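PDB 2EBF: dermonecrotic toxin from Pasteurella multocida, which is a potent mitogen and osteolytic toxin that induces bone resorption, associated with severe progressive atrophic rhinitis in pigs, and present here as its C-terminal region. Local coordinates for residues A[275-280]-A[434-439]; A[283-288]-A[423-428]; A[412-417]-A[455-460]. All blocks are in the same frame, centred on the assembly; numbering follows the deposited sequence.

Contact 1: A[275-280]-A[434-439]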
# COMPACT_ATOMS: atom_id res chain seq x y z
N SER A 275 30.71 9.37 -1.41
CA SER A 275 30.91 10.49 -0.47
C SER A 275 32.41 10.67 -0.19
O SER A 275 33.22 9.86 -0.65
CB SER A 275 30.16 10.24 0.84
OG SER A 275 30.92 9.40 1.70
N PRO A 276 32.80 11.73 0.56
CA PRO A 276 34.21 11.86 0.97
C PRO A 276 34.76 10.63 1.71
O PRO A 276 35.96 10.37 1.63
CB PRO A 276 34.21 13.09 1.90
CG PRO A 276 32.76 13.34 2.24
CD PRO A 276 31.99 12.87 1.05
N TYR A 277 33.89 9.89 2.39
CA TYR A 277 34.29 8.69 3.13
C TYR A 277 34.80 7.57 2.23
O TYR A 277 35.70 6.81 2.61
CB TYR A 277 33.14 8.14 3.98
CG TYR A 277 32.62 9.07 5.05
CD1 TYR A 277 31.26 9.34 5.16
CD2 TYR A 277 33.49 9.68 5.96
CE1 TYR A 277 30.76 10.18 6.15
CE2 TYR A 277 33.00 10.53 6.95
CZ TYR A 277 31.64 10.78 7.04
OH TYR A 277 31.15 11.61 8.01
N SER A 278 34.21 7.45 1.04
CA SER A 278 34.56 6.39 0.10
C SER A 278 35.33 6.93 -1.11
O SER A 278 35.87 6.16 -1.90
CB SER A 278 33.29 5.68 -0.38
OG SER A 278 32.42 6.58 -1.03
N ASN A 279 35.36 8.25 -1.24
CA ASN A 279 35.92 8.89 -2.42
C ASN A 279 36.85 10.06 -2.11
O ASN A 279 36.42 11.21 -1.99
CB ASN A 279 34.79 9.32 -3.37
CG ASN A 279 33.93 8.15 -3.81
OD1 ASN A 279 34.30 7.37 -4.68
ND2 ASN A 279 32.77 8.03 -3.19
N GLN A 280 38.14 9.76 -1.99
CA GLN A 280 39.14 10.79 -1.76
C GLN A 280 40.31 10.62 -2.72
O GLN A 280 40.55 9.52 -3.22
CB GLN A 280 39.61 10.79 -0.30
CG GLN A 280 40.28 9.50 0.18
CD GLN A 280 39.31 8.50 0.78
OE1 GLN A 280 38.30 8.87 1.37
NE2 GLN A 280 39.63 7.21 0.64
N LEU A 434 29.36 3.69 5.72
CA LEU A 434 28.86 3.28 7.03
C LEU A 434 29.89 3.44 8.15
O LEU A 434 29.56 3.90 9.25
CB LEU A 434 28.37 1.83 7.00
CG LEU A 434 27.01 1.53 6.37
CD1 LEU A 434 26.71 0.04 6.43
CD2 LEU A 434 25.90 2.34 7.05
N ASP A 435 31.13 3.06 7.86
CA ASP A 435 32.21 3.11 8.85
C ASP A 435 32.94 4.46 8.86
O ASP A 435 34.01 4.58 9.46
CB ASP A 435 33.19 1.96 8.62
CG ASP A 435 32.64 0.61 9.07
OD1 ASP A 435 33.02 -0.43 8.49
OD2 ASP A 435 31.81 0.59 10.01
N LYS A 436 32.33 5.47 8.23
CA LYS A 436 32.92 6.81 8.10
C LYS A 436 34.37 6.78 7.60
O LYS A 436 35.22 7.52 8.10
CB LYS A 436 32.81 7.59 9.42
CG LYS A 436 31.49 8.30 9.64
CD LYS A 436 30.55 7.51 10.52
CE LYS A 436 29.27 8.30 10.79
NZ LYS A 436 28.44 7.71 11.89
N GLY A 437 34.65 5.92 6.62
CA GLY A 437 35.98 5.82 6.02
C GLY A 437 37.00 5.04 6.83
O GLY A 437 38.15 4.87 6.39
N ASP A 438 36.60 4.57 8.01
CA ASP A 438 37.49 3.80 8.87
C ASP A 438 37.77 2.45 8.22
O ASP A 438 36.86 1.71 7.85
CB ASP A 438 36.90 3.63 10.28
CG ASP A 438 37.88 2.96 11.25
OD1 ASP A 438 37.45 2.63 12.37
OD2 ASP A 438 39.06 2.76 10.90
N ILE A 439 39.06 2.17 8.09
CA ILE A 439 39.55 0.94 7.47
C ILE A 439 39.17 -0.28 8.30
O ILE A 439 38.79 -1.32 7.76
CB ILE A 439 41.09 1.03 7.29
CG1 ILE A 439 41.43 1.91 6.08
CG2 ILE A 439 41.74 -0.34 7.16
CD1 ILE A 439 41.48 3.40 6.37

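Contact 2: A[283-288]-A[423-428]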
# COMPACT_ATOMS: atom_id res chain seq x y z
N GLY A 283 42.49 7.56 -2.63
CA GLY A 283 41.69 6.52 -1.99
C GLY A 283 41.41 5.36 -2.93
O GLY A 283 41.76 5.42 -4.11
N PRO A 284 40.76 4.29 -2.41
CA PRO A 284 40.44 3.10 -3.21
C PRO A 284 39.53 3.38 -4.42
O PRO A 284 39.67 2.72 -5.45
CB PRO A 284 39.73 2.17 -2.21
CG PRO A 284 39.33 3.04 -1.08
CD PRO A 284 40.31 4.16 -1.01
N TYR A 285 38.64 4.35 -4.29
CA TYR A 285 37.74 4.70 -5.40
C TYR A 285 37.96 6.12 -5.93
O TYR A 285 37.22 6.59 -6.81
CB TYR A 285 36.28 4.41 -5.01
CG TYR A 285 36.07 2.95 -4.61
CD1 TYR A 285 35.81 2.60 -3.28
CD2 TYR A 285 36.18 1.93 -5.55
CE1 TYR A 285 35.64 1.26 -2.91
CE2 TYR A 285 36.02 0.59 -5.19
CZ TYR A 285 35.74 0.27 -3.87
OH TYR A 285 35.59 -1.04 -3.53
N GLU A 286 38.99 6.78 -5.40
CA GLU A 286 39.44 8.10 -5.86
C GLU A 286 38.32 9.15 -5.77
O GLU A 286 37.33 8.95 -5.06
CB GLU A 286 40.03 8.00 -7.27
CG GLU A 286 41.02 9.11 -7.65
CD GLU A 286 42.31 9.08 -6.85
OE1 GLU A 286 42.89 7.99 -6.64
OE2 GLU A 286 42.76 10.17 -6.44
N LEU A 287 38.47 10.27 -6.47
CA LEU A 287 37.51 11.36 -6.35
C LEU A 287 36.39 11.29 -7.39
O LEU A 287 35.32 11.86 -7.17
CB LEU A 287 38.23 12.71 -6.42
CG LEU A 287 37.54 13.94 -5.80
CD1 LEU A 287 37.40 13.82 -4.27
CD2 LEU A 287 38.28 15.23 -6.18
N TYR A 288 36.63 10.57 -8.48
CA TYR A 288 35.84 10.68 -9.72
C TYR A 288 34.33 10.43 -9.60
O TYR A 288 33.55 11.19 -10.18
CB TYR A 288 36.45 9.83 -10.84
CG TYR A 288 37.96 9.85 -10.90
CD1 TYR A 288 38.68 11.03 -10.72
CD2 TYR A 288 38.68 8.68 -11.15
CE1 TYR A 288 40.07 11.05 -10.77
CE2 TYR A 288 40.07 8.68 -11.20
CZ TYR A 288 40.76 9.87 -11.01
OH TYR A 288 42.14 9.87 -11.06
N GLU A 423 34.17 -9.52 -6.31
CA GLU A 423 33.12 -8.73 -6.96
C GLU A 423 32.09 -8.20 -5.94
O GLU A 423 30.97 -8.71 -5.84
CB GLU A 423 32.45 -9.52 -8.09
CG GLU A 423 31.66 -8.65 -9.09
CD GLU A 423 31.61 -9.24 -10.50
OE1 GLU A 423 32.57 -9.95 -10.90
OE2 GLU A 423 30.62 -8.96 -11.22
N TRP A 424 32.49 -7.17 -5.20
CA TRP A 424 31.62 -6.52 -4.21
C TRP A 424 32.05 -5.07 -3.95
O TRP A 424 32.07 -4.61 -2.81
CB TRP A 424 31.56 -7.33 -2.90
CG TRP A 424 32.91 -7.69 -2.31
CD1 TRP A 424 33.74 -8.68 -2.72
CD2 TRP A 424 33.55 -7.06 -1.19
NE1 TRP A 424 34.87 -8.72 -1.94
CE2 TRP A 424 34.78 -7.74 -0.99
CE3 TRP A 424 33.21 -6.00 -0.33
CZ2 TRP A 424 35.67 -7.38 0.03
CZ3 TRP A 424 34.10 -5.65 0.69
CH2 TRP A 424 35.31 -6.34 0.85
N LYS A 425 32.38 -4.36 -5.03
CA LYS A 425 32.89 -2.99 -4.93
C LYS A 425 31.86 -2.00 -4.38
O LYS A 425 32.19 -1.13 -3.56
CB LYS A 425 33.44 -2.49 -6.28
CG LYS A 425 34.59 -3.32 -6.88
CD LYS A 425 35.91 -3.16 -6.12
CE LYS A 425 37.03 -4.03 -6.70
NZ LYS A 425 37.45 -3.60 -8.07
N THR A 426 30.61 -2.13 -4.82
CA THR A 426 29.52 -1.29 -4.30
C THR A 426 29.31 -1.51 -2.80
O THR A 426 29.25 -0.56 -2.02
CB THR A 426 28.20 -1.52 -5.06
OG1 THR A 426 28.42 -1.29 -6.46
CG2 THR A 426 27.11 -0.56 -4.57
N LEU A 427 29.23 -2.78 -2.42
CA LEU A 427 29.23 -3.17 -1.01
C LEU A 427 30.40 -2.53 -0.24
O LEU A 427 30.20 -1.89 0.80
CB LEU A 427 29.25 -4.70 -0.89
CG LEU A 427 29.32 -5.34 0.51
CD1 LEU A 427 28.12 -4.94 1.37
CD2 LEU A 427 29.45 -6.86 0.41
N ASP A 428 31.61 -2.67 -0.79
CA ASP A 428 32.83 -2.13 -0.18
C ASP A 428 32.71 -0.62 0.03
O ASP A 428 33.01 -0.12 1.12
CB ASP A 428 34.05 -2.47 -1.05
CG ASP A 428 35.37 -2.13 -0.38
OD1 ASP A 428 35.51 -2.33 0.85
OD2 ASP A 428 36.29 -1.67 -1.09

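Contact 3: A[412-417]-A[455-460]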
# COMPACT_ATOMS: atom_id res chain seq x y z
N GLN A 412 23.46 -9.81 -3.69
CA GLN A 412 24.32 -10.63 -4.55
C GLN A 412 25.79 -10.41 -4.20
O GLN A 412 26.55 -11.36 -4.06
CB GLN A 412 24.04 -10.30 -6.01
CG GLN A 412 24.88 -11.06 -7.04
CD GLN A 412 24.69 -10.51 -8.46
OE1 GLN A 412 25.49 -10.80 -9.37
NE2 GLN A 412 23.64 -9.70 -8.66
N GLU A 413 26.19 -9.15 -4.03
CA GLU A 413 27.56 -8.80 -3.66
C GLU A 413 27.95 -9.31 -2.27
O GLU A 413 29.10 -9.70 -2.04
CB GLU A 413 27.79 -7.29 -3.77
CG GLU A 413 27.94 -6.80 -5.22
CD GLU A 413 28.29 -5.32 -5.33
OE1 GLU A 413 28.92 -4.76 -4.40
OE2 GLU A 413 27.94 -4.71 -6.36
N ILE A 414 27.00 -9.31 -1.33
CA ILE A 414 27.23 -9.92 -0.02
C ILE A 414 27.54 -11.40 -0.17
O ILE A 414 28.51 -11.90 0.38
CB ILE A 414 26.03 -9.71 0.94
CG1 ILE A 414 25.97 -8.26 1.40
CG2 ILE A 414 26.12 -10.68 2.13
CD1 ILE A 414 24.67 -7.86 2.08
N SER A 415 26.70 -12.07 -0.95
CA SER A 415 26.90 -13.48 -1.26
C SER A 415 28.28 -13.70 -1.89
O SER A 415 28.96 -14.67 -1.58
CB SER A 415 25.79 -13.98 -2.18
OG SER A 415 25.86 -15.38 -2.33
N GLN A 416 28.69 -12.77 -2.75
CA GLN A 416 30.03 -12.77 -3.33
C GLN A 416 31.14 -12.64 -2.28
O GLN A 416 32.12 -13.39 -2.31
CB GLN A 416 30.16 -11.66 -4.38
CG GLN A 416 30.15 -12.16 -5.82
CD GLN A 416 28.76 -12.41 -6.37
OE1 GLN A 416 28.36 -11.80 -7.37
NE2 GLN A 416 28.01 -13.33 -5.75
N PHE A 417 30.99 -11.68 -1.36
CA PHE A 417 31.95 -11.49 -0.28
C PHE A 417 32.11 -12.76 0.55
O PHE A 417 33.23 -13.18 0.83
CB PHE A 417 31.54 -10.33 0.63
CG PHE A 417 32.41 -10.20 1.85
CD1 PHE A 417 33.55 -9.40 1.83
CD2 PHE A 417 32.10 -10.89 3.02
CE1 PHE A 417 34.36 -9.28 2.96
CE2 PHE A 417 32.91 -10.78 4.15
CZ PHE A 417 34.04 -9.97 4.12
N ILE A 455 28.68 -17.83 9.36
CA ILE A 455 27.35 -17.40 9.78
C ILE A 455 26.75 -16.64 8.60
O ILE A 455 27.45 -15.87 7.93
CB ILE A 455 27.43 -16.47 11.03
CG1 ILE A 455 28.13 -17.19 12.20
CG2 ILE A 455 26.04 -15.96 11.45
CD1 ILE A 455 27.41 -18.44 12.74
N LYS A 456 25.47 -16.88 8.35
CA LYS A 456 24.73 -16.14 7.31
C LYS A 456 24.69 -14.65 7.61
O LYS A 456 24.54 -14.26 8.76
CB LYS A 456 23.30 -16.68 7.19
CG LYS A 456 23.22 -18.07 6.59
CD LYS A 456 21.88 -18.72 6.90
CE LYS A 456 20.75 -18.12 6.08
NZ LYS A 456 20.97 -18.17 4.59
N PHE A 457 24.84 -13.84 6.57
CA PHE A 457 24.75 -12.39 6.68
C PHE A 457 23.67 -11.87 5.73
O PHE A 457 23.71 -12.14 4.52
CB PHE A 457 26.09 -11.71 6.38
CG PHE A 457 26.13 -10.25 6.73
CD1 PHE A 457 26.58 -9.84 7.99
CD2 PHE A 457 25.72 -9.28 5.82
CE1 PHE A 457 26.62 -8.50 8.33
CE2 PHE A 457 25.76 -7.94 6.16
CZ PHE A 457 26.21 -7.54 7.42
N ARG A 458 22.71 -11.14 6.28
CA ARG A 458 21.59 -10.65 5.49
C ARG A 458 21.43 -9.13 5.61
O ARG A 458 21.41 -8.59 6.71
CB ARG A 458 20.30 -11.34 5.94
CG ARG A 458 19.03 -10.87 5.25
CD ARG A 458 17.84 -11.73 5.67
NE ARG A 458 18.04 -13.14 5.30
CZ ARG A 458 17.80 -13.64 4.09
NH1 ARG A 458 17.35 -12.86 3.12
NH2 ARG A 458 18.02 -14.93 3.84
N ALA A 459 21.32 -8.46 4.46
CA ALA A 459 20.87 -7.08 4.43
C ALA A 459 19.35 -7.08 4.40
O ALA A 459 18.75 -7.80 3.60
CB ALA A 459 21.41 -6.38 3.20
N ILE A 460 18.73 -6.30 5.28
CA ILE A 460 17.27 -6.15 5.25
C ILE A 460 16.80 -4.72 4.95
O ILE A 460 15.60 -4.44 4.95
CB ILE A 460 16.59 -6.66 6.55
CG1 ILE A 460 17.06 -5.85 7.78
CG2 ILE A 460 16.83 -8.16 6.72
CD1 ILE A 460 16.15 -5.99 9.01

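Contact 1: A[275-280]-A[434-439]
The ring of Tyr277 lies against Lys436 and Gly437, where a Schellman motif closes helix 425-434 and a type I' beta turn runs from Asp435 to Asp438. This surface contact in the C2 region buries 170 Å² in all, and it joins the loop after helix 267-273 to the turn that leads into helix 442-452.

The apolar part is a CH-pi contact. Lys436 CA sits 3.8 Å from the centroid of the Tyr277 ring, 18° off the ring normal, so it stands over a face, displaced toward the rim. Farther out, the lysine chain follows the ring in the same direction: Lys436 CG is 3.6 Å from Tyr277 CZ, over a face. The bend at chi2 (98°) then takes CD and the methylenes beyond it off the ring. Over the same face as CA, the peptide takes over: Lys436 C is 3.4 Å from Tyr277 CD2.

Most of the polar bonds shape one partner or the other. The turn is closed by the backbone bond from Asp438 N to Asp435 O, 3.0 Å long. Lys436, with positive phi, is the C-prime residue of the Schellman motif: Gly437 N reaches Phe432 O and Lys436 N reaches Asn433 O. In the other loop, Ser275 OG accepts from Tyr277 N at 3.1 Å, an ST turn that holds the tyrosine backbone. Ser275 O is gripped from opposite faces of its plane by Ser278 N and Asn279 ND2. As an exception, Ser278 OG lies within hydrogen-bonding reach of both Ser273 O and, on the helix, Asn433 OD1.

Gly437 takes a positive phi (78°), a conformation easy for glycine, and its CA lies 3.6 Å from Tyr277 O.

Contact 2: A[283-288]-A[423-428]
With CG anti to its carbonyl carbon (chi1 -57°), Tyr285 reaches out of the loop before helix 288-300 toward the first turn of helix 425-434 in the C2 region, while Asp428, its CG opposite the backbone N (chi1 -171°), turns its carboxylate to meet the phenol. The result is a hydrogen bond from Tyr285 OH to Asp428 OD2, 2.6 Å long. The acceptor offers its anti lone pair, on the side away from OD1, and lies at the ring edge near the ring plane. Ring and carboxylate planes are turned 69° apart, so the two flat groups are far from coplanar.

Lys425, one turn earlier, approaches through its aliphatic chain. Its CD lies in the plane of the tyrosine ring, at the edge, 3.4 Å from Tyr285 OH and 3.9 Å from Tyr285 CE2. Within the helix, Asp428 N bonds Trp424 O at 2.8 Å, tying the aspartate to the N-cap residue. Around the pair, Tyr285 also packs on Met250 and Ala429, and Pro284 touches Phe432.

The two carboxylate oxygens have separate duties: OD2 accepts from the phenol and OD1 forms a salt bridge with Arg444 of helix 442-452. Such a shared carboxylate probably stays ionised, and it links the 283-288 loop to two successive helices through one side chain.

Contact 3: A[412-417]-A[455-460]
Helix 407-418 packs over the face of edge strand 456-461, its backbone approaching closest where the CA atoms of Ile414 and Phe457 stand 7.6 Å apart, a spacing that leaves room for side chains between them. Ile414 fills it with both branches. Its CG2, held anti to the backbone N, rests 3.7 Å from Phe457 O and 4.0 Å from Phe457 CD2, while CD1, at the end of the other branch, reaches Ala459 CB at 3.8 Å. The isoleucine thus bridges two residues whose CB atoms are on the same side of the strand, with Arg458 between them directed away.

The side chain of Phe457 crosses that of Ile414 at about a right angle. The contact is buried and, between side chains, apolar. Leu447 of helix 442-452 also touches Phe457, and Leu427 of helix 425-434 packs on Ile414, so the neighbouring helices continue the same apolar layer. On the other side, Arg458 forms a salt bridge with Glu399 of the adjacent strand 399-402. The two strands are parallel and joined through helices 407-418, 425-434 and 442-452, a crossover of the beta-alpha-beta type with three helices in the connection.

In the fold
All three contacts fall within the C2 region, on the same side of the chain's centre. Contact 2 is nested inside the chain loop closed by contact 1, whereas contact 3 crosses both. Centres of contacts 1 and 2 lie about 10 Å apart, and their loops touch where Asn279 packs on Tyr285 and Glu286. Centre to centre, contact 3 is about 18 Å from contact 2 and 20 Å from contact 1. Helix 425-434 is the common element: contact 1 meets its C-terminal end, contact 2 its first turn, and Glu413 of contact 3 probably hydrogen-bonds Leu427 N. The series thus runs from the buried contact on edge strand 456-461, through successive helices, to surface loops.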